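Local coordinates for protease Do-like 1, chloroplastic (Arabidopsis thaliana, PDB 3QO6), which acts as a chloroplast serine protease that is required at high temperature and may take part in degrading damaged proteins, at residues V30-N35 / I134-G139; V67-V72 / I194-Y199; Q166-T171 / V208-P213. One frame throughout, in Å; residues are numbered along the deposited sequence.

Overall arrangement
Starting at the N terminus, strand 30-40 opens the first barrel of a chymotrypsin-like protease unit, and contact 1 closes a long loop when residues 134-139, at the end of a second-barrel strand, come back to it. Before that loop shuts, residues 67-72 have already opened contact 2, whose partner 194-199 follows later, so the two loops cross. Both tie barrel to barrel, and they touch through Ile33 and Asn35 against Thr68 and Val72. Contact 3 lies within the second barrel, pairing 166-171 with 208-213. It comes after contact 1 in series but crosses contact 2, and strand 209-213 lies beside strand 191-198 in the same sheet.

Contact 1 of 3, residues V30-N35 / I134-G139; sequences VVYITN and IGNPFG
Ile134 meets Val30 where strand 130-135 of the second barrel passes the start of strand 30-40 in the first. Its CG2 methyl lies 3.8 Å from Val30 CG2, the two side chains meeting at a slant. Pro183 and Leu185 of strand 183-186 extend this apolar patch, touching Val30 and Ile134 respectively. Where the strand gives way to loop, Asn136 turns its amide toward Tyr32: with chi1 at -50°, CG sits beside the residue's own backbone N, and the amide slants past the ring. Asn136 CG comes to 3.6 Å from Tyr32 CD1, the amide and ring planes only 25° apart. Asn136 ND2 also lies 3.6 Å from Val31 O, without a hydrogen bond. The loop then curls back, with a weak bond from Gly139 N to Asn136 O, and brings Gly139 beside the hydroxyl end of the tyrosine. Gly139 CA is 3.7 Å from Tyr32 OH, and Gly139 O lies at the ring edge, in its plane, 4.0 Å from Tyr32 CE1. On the way Phe138 leaves the contact to pack on Val208 of the second subunit and on the bound peptide. No hydrogen bond joins the two segments. The polar ends of Asn136 and Tyr32 bond outside them: Asn136 OD1 accepts from His142 N, ND2 makes a weak bond to Gly55 O, and Tyr32 OH pairs with Ser54 OG. Asn136 is thus held by one firm and one weak bond to other parts of the chain, and Tyr32 by its hydroxyl, which leaves van der Waals contact to join the barrels here.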
ATOM      1  N   VAL B  30     -22.830  -1.506  34.198  1.00 60.01           N
ATOM      2  CA  VAL B  30     -22.125  -1.077  32.989  1.00 63.20           C
ATOM      3  C   VAL B  30     -23.095  -0.503  31.980  1.00 62.23           C
ATOM      4  O   VAL B  30     -24.224  -0.957  31.902  1.00 62.95           O
ATOM      5  CB  VAL B  30     -21.260  -2.276  32.379  1.00 59.51           C
ATOM      6  CG1 VAL B  30     -20.637  -1.892  31.065  1.00 51.98           C
ATOM      7  CG2 VAL B  30     -20.137  -2.645  33.357  1.00 56.72           C
ATOM      8  N   VAL B  31     -22.649   0.500  31.220  1.00 62.45           N
ATOM      9  CA  VAL B  31     -23.494   1.144  30.216  1.00 64.83           C
ATOM     10  C   VAL B  31     -22.804   1.277  28.854  1.00 70.23           C
ATOM     11  O   VAL B  31     -21.563   1.219  28.777  1.00 70.95           O
ATOM     12  CB  VAL B  31     -23.928   2.573  30.670  1.00 63.66           C
ATOM     13  CG1 VAL B  31     -24.484   2.509  32.088  1.00 57.44           C
ATOM     14  CG2 VAL B  31     -22.743   3.567  30.565  1.00 50.99           C
ATOM     15  N   TYR B  32     -23.615   1.457  27.797  1.00 68.63           N
ATOM     16  CA  TYR B  32     -23.123   1.635  26.432  1.00 70.64           C
ATOM     17  C   TYR B  32     -23.202   3.153  26.129  1.00 74.49           C
ATOM     18  O   TYR B  32     -24.173   3.795  26.472  1.00 78.46           O
ATOM     19  CB  TYR B  32     -24.008   0.816  25.484  1.00 70.99           C
ATOM     20  CG  TYR B  32     -23.456   0.581  24.075  1.00 78.04           C
ATOM     21  CD1 TYR B  32     -23.312  -0.725  23.564  1.00 81.38           C
ATOM     22  CD2 TYR B  32     -23.142   1.654  23.224  1.00 79.38           C
ATOM     23  CE1 TYR B  32     -22.874  -0.954  22.239  1.00 83.64           C
ATOM     24  CE2 TYR B  32     -22.705   1.444  21.904  1.00 82.96           C
ATOM     25  CZ  TYR B  32     -22.572   0.141  21.412  1.00 86.64           C
ATOM     26  OH  TYR B  32     -22.123  -0.058  20.114  1.00 83.01           O
ATOM     27  N   ILE B  33     -22.185   3.736  25.503  1.00 76.02           N
ATOM     28  CA  ILE B  33     -22.194   5.167  25.202  1.00 74.24           C
ATOM     29  C   ILE B  33     -22.151   5.478  23.702  1.00 76.40           C
ATOM     30  O   ILE B  33     -21.248   5.035  23.012  1.00 74.51           O
ATOM     31  CB  ILE B  33     -20.965   5.855  25.877  1.00 75.26           C
ATOM     32  CG1 ILE B  33     -21.192   5.945  27.396  1.00 75.31           C
ATOM     33  CG2 ILE B  33     -20.683   7.236  25.232  1.00 63.24           C
ATOM     34  CD1 ILE B  33     -20.037   6.628  28.166  1.00 73.16           C
ATOM     35  N   THR B  34     -23.102   6.252  23.179  1.00 82.72           N
ATOM     36  CA  THR B  34     -23.028   6.576  21.744  1.00 86.07           C
ATOM     37  C   THR B  34     -22.726   8.030  21.397  1.00 87.31           C
ATOM     38  O   THR B  34     -23.455   8.948  21.768  1.00 85.11           O
ATOM     39  CB  THR B  34     -24.287   6.207  20.974  1.00 86.92           C
ATOM     40  OG1 THR B  34     -24.934   5.099  21.611  1.00 91.01           O
ATOM     41  CG2 THR B  34     -23.900   5.837  19.525  1.00 80.23           C
ATOM     42  N   ASN B  35     -21.645   8.186  20.639  1.00 89.28           N
ATOM     43  CA  ASN B  35     -21.102   9.456  20.161  1.00 92.55           C
ATOM     44  C   ASN B  35     -21.735   9.814  18.805  1.00 96.96           C
ATOM     45  O   ASN B  35     -21.153   9.491  17.770  1.00101.03           O
ATOM     46  CB  ASN B  35     -19.581   9.254  20.000  1.00 88.79           C
ATOM     47  CG  ASN B  35     -18.818  10.539  19.688  1.00 89.08           C
ATOM     48  OD1 ASN B  35     -19.166  11.286  18.762  1.00 91.05           O
ATOM     49  ND2 ASN B  35     -17.744  10.786  20.450  1.00 80.02           N
ATOM     50  N   ILE B 134     -15.382  -5.630  31.559  1.00 56.31           N
ATOM     51  CA  ILE B 134     -16.684  -5.642  30.946  1.00 52.77           C
ATOM     52  C   ILE B 134     -16.719  -4.366  30.136  1.00 54.80           C
ATOM     53  O   ILE B 134     -16.344  -3.305  30.632  1.00 55.14           O
ATOM     54  CB  ILE B 134     -17.803  -5.620  31.971  1.00 55.70           C
ATOM     55  CG1 ILE B 134     -17.666  -6.802  32.918  1.00 57.15           C
ATOM     56  CG2 ILE B 134     -19.157  -5.694  31.270  1.00 53.27           C
ATOM     57  CD1 ILE B 134     -18.715  -6.802  34.042  1.00 59.06           C
ATOM     58  N   GLY B 135     -17.147  -4.485  28.881  1.00 54.69           N
ATOM     59  CA  GLY B 135     -17.223  -3.345  27.982  1.00 55.14           C
ATOM     60  C   GLY B 135     -18.021  -3.702  26.735  1.00 58.10           C
ATOM     61  O   GLY B 135     -18.831  -4.638  26.766  1.00 57.98           O
ATOM     62  N   ASN B 136     -17.782  -2.966  25.643  1.00 60.53           N
ATOM     63  CA  ASN B 136     -18.477  -3.182  24.369  1.00 60.33           C
ATOM     64  C   ASN B 136     -17.552  -3.153  23.153  1.00 63.57           C
ATOM     65  O   ASN B 136     -17.662  -2.277  22.299  1.00 64.77           O
ATOM     66  CB  ASN B 136     -19.565  -2.127  24.156  1.00 61.45           C
ATOM     67  CG  ASN B 136     -20.478  -1.982  25.352  1.00 59.92           C
ATOM     68  OD1 ASN B 136     -21.158  -2.927  25.744  1.00 61.47           O
ATOM     69  ND2 ASN B 136     -20.487  -0.791  25.949  1.00 61.17           N
ATOM     70  N   PRO B 137     -16.616  -4.108  23.061  1.00 64.85           N
ATOM     71  CA  PRO B 137     -15.718  -4.119  21.905  1.00 62.72           C
ATOM     72  C   PRO B 137     -16.502  -4.464  20.651  1.00 60.21           C
ATOM     73  O   PRO B 137     -17.393  -5.314  20.681  1.00 57.93           O
ATOM     74  CB  PRO B 137     -14.721  -5.213  22.264  1.00 67.89           C
ATOM     75  CG  PRO B 137     -15.576  -6.180  23.099  1.00 65.27           C
ATOM     76  CD  PRO B 137     -16.323  -5.227  23.982  1.00 64.71           C
ATOM     77  N   PHE B 138     -16.197  -3.799  19.549  1.00 58.81           N
ATOM     78  CA  PHE B 138     -16.903  -4.102  18.308  1.00 60.81           C
ATOM     79  C   PHE B 138     -18.419  -4.090  18.459  1.00 60.88           C
ATOM     80  O   PHE B 138     -19.114  -4.791  17.726  1.00 65.29           O
ATOM     81  CB  PHE B 138     -16.471  -5.480  17.796  1.00 57.74           C
ATOM     82  CG  PHE B 138     -14.983  -5.647  17.718  1.00 58.51           C
ATOM     83  CD1 PHE B 138     -14.355  -6.724  18.343  1.00 56.33           C
ATOM     84  CD2 PHE B 138     -14.203  -4.706  17.060  1.00 57.44           C
ATOM     85  CE1 PHE B 138     -12.961  -6.863  18.319  1.00 53.31           C
ATOM     86  CE2 PHE B 138     -12.801  -4.833  17.025  1.00 63.10           C
ATOM     87  CZ  PHE B 138     -12.187  -5.918  17.659  1.00 61.68           C
ATOM     88  N   GLY B 139     -18.928  -3.320  19.416  1.00 60.66           N
ATOM     89  CA  GLY B 139     -20.360  -3.237  19.632  1.00 59.76           C
ATOM     90  C   GLY B 139     -21.023  -4.411  20.325  1.00 63.49           C
ATOM     91  O   GLY B 139     -22.254  -4.435  20.454  1.00 66.34           O
TER

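Contact 2 of 3, residues V67-V72 / I194-Y199; sequences VTNYHV and INTAIY
The active-site cleft between the two barrels is crossed here, where His71, a predicted charge-relay residue with Asp101 and Ser180, faces Thr196 on the strand that binds peptide. His71 CE1 stands 3.4 Å from Thr196 O, the carbonyl approaching the ring obliquely; a close approach of this ring carbon to a main-chain carbonyl of the neighbouring strand is well known in chymotrypsin-like proteases. A chi1 of 83° sets His71 CG between its backbone N and carbonyl carbon, turning the ring into the cleft, while ND1 is hydrogen-bonded to Asp101 OD2. Two residues before the histidine, Asn69 directs its amide at the turn of chain from Asn195 to Thr196; how closely it meets the Thr196 side chain is doubtful, because the placement of that side chain in the model is strained. Asn69 OD1 is 3.1 Å from Asn195 O, two acceptors with no bond between them. Asn69 gets its bonds elsewhere: ND2 gives one to Asp101 O, and OD1 takes a weak one from Gly181 N. Further back along both strands, in the buried interface, Val67 CG1 meets Ile194 CD1 at 3.8 Å, with Phe58 and helix 214-227 packed around the pair. The segments of strands 65-69 and 191-198 run nearly parallel, 10° apart, but their axes stay 7.6 Å from each other, too far for backbone pairing, so side chains fill the space between them. Asn69 bonds the main chain of Asp101 and, weakly, that of Gly181, the residue after Ser180, so it probably helps to hold the two in place relative to each other. Thr196 meanwhile bonds the bound peptide through its backbone while its carbonyl borders the histidine, consistent with catalytic groups and substrate strand being positioned together.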
ATOM      1  N   VAL B  67     -19.252   7.415  34.469  1.00 63.82           N
ATOM      2  CA  VAL B  67     -17.817   7.577  34.245  1.00 62.76           C
ATOM      3  C   VAL B  67     -17.365   6.940  32.937  1.00 62.14           C
ATOM      4  O   VAL B  67     -17.892   5.923  32.505  1.00 61.71           O
ATOM      5  CB  VAL B  67     -17.004   6.948  35.389  1.00 62.88           C
ATOM      6  CG1 VAL B  67     -15.539   7.344  35.277  1.00 58.26           C
ATOM      7  CG2 VAL B  67     -17.559   7.403  36.716  1.00 65.31           C
ATOM      8  N   THR B  68     -16.380   7.543  32.295  1.00 62.09           N
ATOM      9  CA  THR B  68     -15.887   6.980  31.063  1.00 61.51           C
ATOM     10  C   THR B  68     -14.562   7.615  30.720  1.00 62.52           C
ATOM     11  O   THR B  68     -14.010   8.385  31.488  1.00 60.31           O
ATOM     12  CB  THR B  68     -16.883   7.206  29.906  1.00 62.01           C
ATOM     13  OG1 THR B  68     -16.529   6.366  28.804  1.00 63.39           O
ATOM     14  CG2 THR B  68     -16.847   8.653  29.432  1.00 66.82           C
ATOM     15  N   ASN B  69     -14.042   7.260  29.559  1.00 65.58           N
ATOM     16  CA  ASN B  69     -12.792   7.817  29.098  1.00 67.17           C
ATOM     17  C   ASN B  69     -13.173   9.107  28.401  1.00 68.81           C
ATOM     18  O   ASN B  69     -14.196   9.186  27.692  1.00 66.34           O
ATOM     19  CB  ASN B  69     -12.106   6.880  28.076  1.00 69.00           C
ATOM     20  CG  ASN B  69     -11.227   5.819  28.727  1.00 70.98           C
ATOM     21  OD1 ASN B  69     -11.132   4.697  28.234  1.00 75.58           O
ATOM     22  ND2 ASN B  69     -10.572   6.170  29.823  1.00 68.81           N
ATOM     23  N   TYR B  70     -12.360  10.130  28.597  1.00 67.24           N
ATOM     24  CA  TYR B  70     -12.649  11.354  27.912  1.00 68.02           C
ATOM     25  C   TYR B  70     -12.567  11.124  26.407  1.00 68.64           C
ATOM     26  O   TYR B  70     -13.449  11.585  25.669  1.00 68.63           O
ATOM     27  CB  TYR B  70     -11.667  12.435  28.306  1.00 68.67           C
ATOM     28  CG  TYR B  70     -11.766  13.644  27.420  1.00 69.33           C
ATOM     29  CD1 TYR B  70     -13.013  14.248  27.160  1.00 67.68           C
ATOM     30  CD2 TYR B  70     -10.618  14.213  26.863  1.00 67.83           C
ATOM     31  CE1 TYR B  70     -13.105  15.378  26.373  1.00 64.76           C
ATOM     32  CE2 TYR B  70     -10.700  15.342  26.078  1.00 67.73           C
ATOM     33  CZ  TYR B  70     -11.939  15.921  25.831  1.00 70.73           C
ATOM     34  OH  TYR B  70     -11.991  17.023  25.001  1.00 77.53           O
ATOM     35  N   HIS B  71     -11.541  10.394  25.946  1.00 64.68           N
ATOM     36  CA  HIS B  71     -11.399  10.194  24.503  1.00 62.87           C
ATOM     37  C   HIS B  71     -12.613   9.578  23.819  1.00 61.80           C
ATOM     38  O   HIS B  71     -12.750   9.676  22.614  1.00 61.03           O
ATOM     39  CB  HIS B  71     -10.110   9.419  24.145  1.00 63.04           C
ATOM     40  CG  HIS B  71     -10.220   7.928  24.262  1.00 66.90           C
ATOM     41  ND1 HIS B  71      -9.675   7.223  25.314  1.00 63.31           N
ATOM     42  CD2 HIS B  71     -10.830   7.012  23.471  1.00 65.78           C
ATOM     43  CE1 HIS B  71      -9.954   5.939  25.168  1.00 67.97           C
ATOM     44  NE2 HIS B  71     -10.654   5.784  24.059  1.00 63.07           N
ATOM     45  N   VAL B  72     -13.504   8.977  24.597  1.00 63.18           N
ATOM     46  CA  VAL B  72     -14.725   8.365  24.070  1.00 64.40           C
ATOM     47  C   VAL B  72     -15.798   9.438  23.817  1.00 69.90           C
ATOM     48  O   VAL B  72     -16.645   9.301  22.938  1.00 69.68           O
ATOM     49  CB  VAL B  72     -15.290   7.348  25.102  1.00 65.07           C
ATOM     50  CG1 VAL B  72     -16.715   6.954  24.760  1.00 62.39           C
ATOM     51  CG2 VAL B  72     -14.399   6.126  25.168  1.00 59.04           C
ATOM     52  N   ILE B 194     -10.173   1.767  34.969  1.00 61.85           N
ATOM     53  CA  ILE B 194     -10.999   2.041  33.789  1.00 62.48           C
ATOM     54  C   ILE B 194     -10.178   1.555  32.604  1.00 64.83           C
ATOM     55  O   ILE B 194      -9.037   2.018  32.434  1.00 63.76           O
ATOM     56  CB  ILE B 194     -11.230   3.549  33.562  1.00 67.02           C
ATOM     57  CG1 ILE B 194     -11.692   4.222  34.851  1.00 74.66           C
ATOM     58  CG2 ILE B 194     -12.296   3.751  32.503  1.00 63.81           C
ATOM     59  CD1 ILE B 194     -12.142   5.666  34.652  1.00 79.74           C
ATOM     60  N   ASN B 195     -10.729   0.646  31.792  1.00 61.44           N
ATOM     61  CA  ASN B 195      -9.973   0.139  30.649  1.00 62.28           C
ATOM     62  C   ASN B 195      -9.873   1.276  29.666  1.00 63.31           C
ATOM     63  O   ASN B 195     -10.886   1.834  29.267  1.00 67.22           O
ATOM     64  CB  ASN B 195     -10.662  -1.079  30.018  1.00 60.25           C
ATOM     65  CG  ASN B 195     -10.862  -2.208  31.009  1.00 59.64           C
ATOM     66  OD1 ASN B 195      -9.952  -2.560  31.746  1.00 56.90           O
ATOM     67  ND2 ASN B 195     -12.065  -2.776  31.037  1.00 60.71           N
ATOM     68  N   THR B 196      -8.665   1.638  29.255  1.00 62.82           N
ATOM     69  CA  THR B 196      -8.590   2.760  28.356  1.00 62.14           C
ATOM     70  C   THR B 196      -7.732   2.667  27.124  1.00 62.62           C
ATOM     71  O   THR B 196      -7.971   3.411  26.182  1.00 66.19           O
ATOM     72  CB  THR B 196      -8.247   4.086  29.132  1.00 63.17           C
ATOM     73  OG1 THR B 196      -6.985   4.600  28.701  1.00 62.68           O
ATOM     74  CG2 THR B 196      -8.248   3.862  30.627  1.00 52.88           C
ATOM     75  N   ALA B 197      -6.757   1.770  27.096  1.00 60.08           N
ATOM     76  CA  ALA B 197      -5.890   1.639  25.919  1.00 57.15           C
ATOM     77  C   ALA B 197      -5.112   0.315  25.866  1.00 59.65           C
ATOM     78  O   ALA B 197      -5.084  -0.469  26.839  1.00 53.78           O
ATOM     79  CB  ALA B 197      -4.894   2.800  25.866  1.00 48.55           C
ATOM     80  N   ILE B 198      -4.466   0.085  24.722  1.00 57.84           N
ATOM     81  CA  ILE B 198      -3.677  -1.123  24.537  1.00 54.60           C
ATOM     82  C   ILE B 198      -2.422  -0.848  23.695  1.00 55.94           C
ATOM     83  O   ILE B 198      -2.276   0.211  23.097  1.00 51.15           O
ATOM     84  CB  ILE B 198      -4.507  -2.158  23.804  1.00 52.43           C
ATOM     85  CG1 ILE B 198      -4.678  -1.697  22.365  1.00 47.93           C
ATOM     86  CG2 ILE B 198      -5.892  -2.330  24.470  1.00 45.47           C
ATOM     87  CD1 ILE B 198      -5.492  -2.649  21.543  1.00 47.90           C
ATOM     88  N   TYR B 199      -1.510  -1.809  23.683  1.00 59.85           N
ATOM     89  CA  TYR B 199      -0.307  -1.754  22.856  1.00 60.96           C
ATOM     90  C   TYR B 199      -0.577  -2.879  21.850  1.00 63.70           C
ATOM     91  O   TYR B 199      -0.778  -4.027  22.245  1.00 65.12           O
ATOM     92  CB  TYR B 199       0.955  -2.070  23.657  1.00 60.98           C
ATOM     93  CG  TYR B 199       1.617  -0.874  24.316  1.00 68.44           C
ATOM     94  CD1 TYR B 199       1.124   0.427  24.141  1.00 73.23           C
ATOM     95  CD2 TYR B 199       2.736  -1.039  25.124  1.00 70.26           C
ATOM     96  CE1 TYR B 199       1.738   1.527  24.760  1.00 71.78           C
ATOM     97  CE2 TYR B 199       3.355   0.045  25.749  1.00 69.86           C
ATOM     98  CZ  TYR B 199       2.861   1.321  25.566  1.00 74.82           C
ATOM     99  OH  TYR B 199       3.510   2.385  26.173  1.00 76.73           O
TER

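Contact 3 of 3, residues Q166-T171 / V208-P213; sequences QDVIQT and VGFSIP
With chi1 at 176°, Val168 sends CG1 out opposite its backbone N, which brings it against Phe210, whose own chi1 of -49° lays the ring back beside its backbone N. Val168 CG1 ends up 3.3 Å from Phe210 CB, the two side chains crossing at about a right angle. On the same face of the sheet Gln170, its chain extended, runs alongside the phenylalanine, with Gln170 CG 4.1 Å from Phe210 CE2. The backbones pair as an antiparallel ladder, the strands at 147°. Ile169 and Ser211 are a hydrogen-bonded pair: Ile169 N reaches Ser211 O at 2.8 Å, and Ser211 N returns to Ile169 O at 2.9 Å. Thr171 and Gly209 repeat this with Thr171 N to Gly209 O at 2.8 Å and Gly209 N to Thr171 O at 2.9 Å. Between them the non-hydrogen-bonded pair Gln170 and Phe210 adds a CA-H...O contact from Phe210 CA to Ile169 O. At the other end, where Asp167 and Val168 make a G1 bulge opposite Arg154, Asp167 O lies 3.1 Å from Pro213 CG, with Asp167 OD2 3.7 Å from the same carbon; Pro213 is the N-cap of helix 214-227. Leu140 of the third subunit packs on Gln170, Val208 and Phe210. The buried Gln170 amide is satisfied on both atoms, OE1 by Arg154 NE and NE2 by Thr143 OG1 of that subunit. Two second-barrel strands are thus joined by four main-chain hydrogen bonds, and the face carrying Gln170 and Phe210 is buried against the neighbouring subunit, with Gln170 NE2 bonding across the interface.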
ATOM      1  N   GLN B 166       0.677   8.372  34.636  1.00 82.20           N
ATOM      2  CA  GLN B 166       1.430   7.540  35.551  1.00 81.01           C
ATOM      3  C   GLN B 166       0.541   6.511  36.228  1.00 81.24           C
ATOM      4  O   GLN B 166      -0.679   6.548  36.124  1.00 84.78           O
ATOM      5  CB  GLN B 166       2.078   8.407  36.631  1.00 83.09           C
ATOM      6  CG  GLN B 166       3.507   8.871  36.358  1.00 92.11           C
ATOM      7  CD  GLN B 166       3.624   9.865  35.213  1.00 96.16           C
ATOM      8  OE1 GLN B 166       2.899  10.870  35.155  1.00 96.93           O
ATOM      9  NE2 GLN B 166       4.558   9.601  34.301  1.00 99.18           N
ATOM     10  N   ASP B 167       1.178   5.587  36.925  1.00 80.86           N
ATOM     11  CA  ASP B 167       0.498   4.565  37.704  1.00 82.30           C
ATOM     12  C   ASP B 167      -0.508   3.637  37.038  1.00 80.15           C
ATOM     13  O   ASP B 167      -1.377   3.096  37.728  1.00 83.12           O
ATOM     14  CB  ASP B 167      -0.189   5.221  38.897  1.00 88.88           C
ATOM     15  CG  ASP B 167      -0.063   4.384  40.164  1.00100.89           C
ATOM     16  OD1 ASP B 167       0.991   4.477  40.850  1.00105.22           O
ATOM     17  OD2 ASP B 167      -1.008   3.614  40.466  1.00107.85           O
ATOM     18  N   VAL B 168      -0.384   3.421  35.732  1.00 71.55           N
ATOM     19  CA  VAL B 168      -1.314   2.569  35.003  1.00 63.15           C
ATOM     20  C   VAL B 168      -1.277   1.055  35.263  1.00 59.40           C
ATOM     21  O   VAL B 168      -0.218   0.474  35.534  1.00 58.39           O
ATOM     22  CB  VAL B 168      -1.136   2.826  33.511  1.00 66.16           C
ATOM     23  CG1 VAL B 168      -2.014   1.885  32.673  1.00 65.42           C
ATOM     24  CG2 VAL B 168      -1.474   4.263  33.240  1.00 64.81           C
ATOM     25  N   ILE B 169      -2.444   0.419  35.179  1.00 56.20           N
ATOM     26  CA  ILE B 169      -2.544  -1.040  35.365  1.00 56.65           C
ATOM     27  C   ILE B 169      -2.440  -1.778  34.011  1.00 58.92           C
ATOM     28  O   ILE B 169      -2.985  -1.315  33.015  1.00 56.77           O
ATOM     29  CB  ILE B 169      -3.885  -1.456  35.975  1.00 56.02           C
ATOM     30  CG1 ILE B 169      -4.039  -0.883  37.386  1.00 57.24           C
ATOM     31  CG2 ILE B 169      -3.967  -2.975  36.013  1.00 48.68           C
ATOM     32  CD1 ILE B 169      -5.450  -1.028  37.940  1.00 56.81           C
ATOM     33  N   GLN B 170      -1.743  -2.919  33.990  1.00 58.58           N
ATOM     34  CA  GLN B 170      -1.563  -3.724  32.778  1.00 55.06           C
ATOM     35  C   GLN B 170      -2.238  -5.085  32.966  1.00 57.91           C
ATOM     36  O   GLN B 170      -2.053  -5.727  33.998  1.00 59.43           O
ATOM     37  CB  GLN B 170      -0.085  -3.934  32.523  1.00 54.15           C
ATOM     38  CG  GLN B 170       0.213  -4.491  31.181  1.00 52.68           C
ATOM     39  CD  GLN B 170       1.676  -4.777  31.023  1.00 55.75           C
ATOM     40  OE1 GLN B 170       2.513  -4.001  31.458  1.00 62.48           O
ATOM     41  NE2 GLN B 170       1.997  -5.894  30.396  1.00 57.35           N
ATOM     42  N   THR B 171      -3.020  -5.517  31.980  1.00 56.11           N
ATOM     43  CA  THR B 171      -3.742  -6.774  32.076  1.00 54.13           C
ATOM     44  C   THR B 171      -3.745  -7.503  30.735  1.00 58.23           C
ATOM     45  O   THR B 171      -3.652  -6.866  29.662  1.00 53.89           O
ATOM     46  CB  THR B 171      -5.204  -6.550  32.490  1.00 56.16           C
ATOM     47  OG1 THR B 171      -5.844  -7.816  32.649  1.00 59.18           O
ATOM     48  CG2 THR B 171      -5.970  -5.782  31.411  1.00 55.88           C
ATOM     49  N   VAL B 208      -1.870  -6.993  25.816  1.00 43.24           N
ATOM     50  CA  VAL B 208      -1.239  -5.985  26.646  1.00 46.23           C
ATOM     51  C   VAL B 208      -2.213  -4.812  26.725  1.00 52.12           C
ATOM     52  O   VAL B 208      -2.248  -3.973  25.833  1.00 56.86           O
ATOM     53  CB  VAL B 208       0.095  -5.508  26.047  1.00 46.51           C
ATOM     54  CG1 VAL B 208       0.667  -4.392  26.894  1.00 45.99           C
ATOM     55  CG2 VAL B 208       1.083  -6.681  25.943  1.00 44.51           C
ATOM     56  N   GLY B 209      -3.010  -4.749  27.791  1.00 56.22           N
ATOM     57  CA  GLY B 209      -3.975  -3.668  27.943  1.00 54.36           C
ATOM     58  C   GLY B 209      -3.786  -2.841  29.199  1.00 54.45           C
ATOM     59  O   GLY B 209      -3.291  -3.330  30.189  1.00 60.51           O
ATOM     60  N   PHE B 210      -4.212  -1.587  29.170  1.00 56.90           N
ATOM     61  CA  PHE B 210      -4.055  -0.699  30.309  1.00 52.43           C
ATOM     62  C   PHE B 210      -5.336  -0.095  30.904  1.00 56.07           C
ATOM     63  O   PHE B 210      -6.294   0.190  30.201  1.00 57.73           O
ATOM     64  CB  PHE B 210      -3.126   0.412  29.901  1.00 49.74           C
ATOM     65  CG  PHE B 210      -1.861  -0.077  29.228  1.00 54.69           C
ATOM     66  CD1 PHE B 210      -1.730  -0.022  27.845  1.00 48.62           C
ATOM     67  CD2 PHE B 210      -0.763  -0.497  29.989  1.00 48.09           C
ATOM     68  CE1 PHE B 210      -0.508  -0.360  27.227  1.00 52.60           C
ATOM     69  CE2 PHE B 210       0.442  -0.827  29.386  1.00 50.63           C
ATOM     70  CZ  PHE B 210       0.579  -0.755  27.999  1.00 49.19           C
ATOM     71  N   SER B 211      -5.351   0.072  32.220  1.00 57.92           N
ATOM     72  CA  SER B 211      -6.488   0.673  32.910  1.00 58.93           C
ATOM     73  C   SER B 211      -5.978   1.789  33.820  1.00 58.79           C
ATOM     74  O   SER B 211      -4.909   1.647  34.446  1.00 56.57           O
ATOM     75  CB  SER B 211      -7.202  -0.361  33.756  1.00 58.32           C
ATOM     76  OG  SER B 211      -7.677  -1.399  32.939  1.00 64.04           O
ATOM     77  N   ILE B 212      -6.714   2.899  33.870  1.00 55.48           N
ATOM     78  CA  ILE B 212      -6.323   4.004  34.743  1.00 56.97           C
ATOM     79  C   ILE B 212      -6.747   3.448  36.101  1.00 55.17           C
ATOM     80  O   ILE B 212      -7.884   2.966  36.241  1.00 54.32           O
ATOM     81  CB  ILE B 212      -7.131   5.318  34.474  1.00 60.84           C
ATOM     82  CG1 ILE B 212      -6.957   5.810  33.029  1.00 57.62           C
ATOM     83  CG2 ILE B 212      -6.643   6.399  35.420  1.00 61.30           C
ATOM     84  CD1 ILE B 212      -5.530   6.088  32.662  1.00 57.88           C
ATOM     85  N   PRO B 213      -5.848   3.484  37.106  1.00 54.78           N
ATOM     86  CA  PRO B 213      -6.193   2.954  38.430  1.00 55.07           C
ATOM     87  C   PRO B 213      -7.298   3.724  39.145  1.00 57.22           C
ATOM     88  O   PRO B 213      -7.344   4.955  39.149  1.00 58.43           O
ATOM     89  CB  PRO B 213      -4.870   2.983  39.174  1.00 54.08           C
ATOM     90  CG  PRO B 213      -4.170   4.185  38.560  1.00 55.80           C
ATOM     91  CD  PRO B 213      -4.504   4.101  37.105  1.00 56.25           C
TER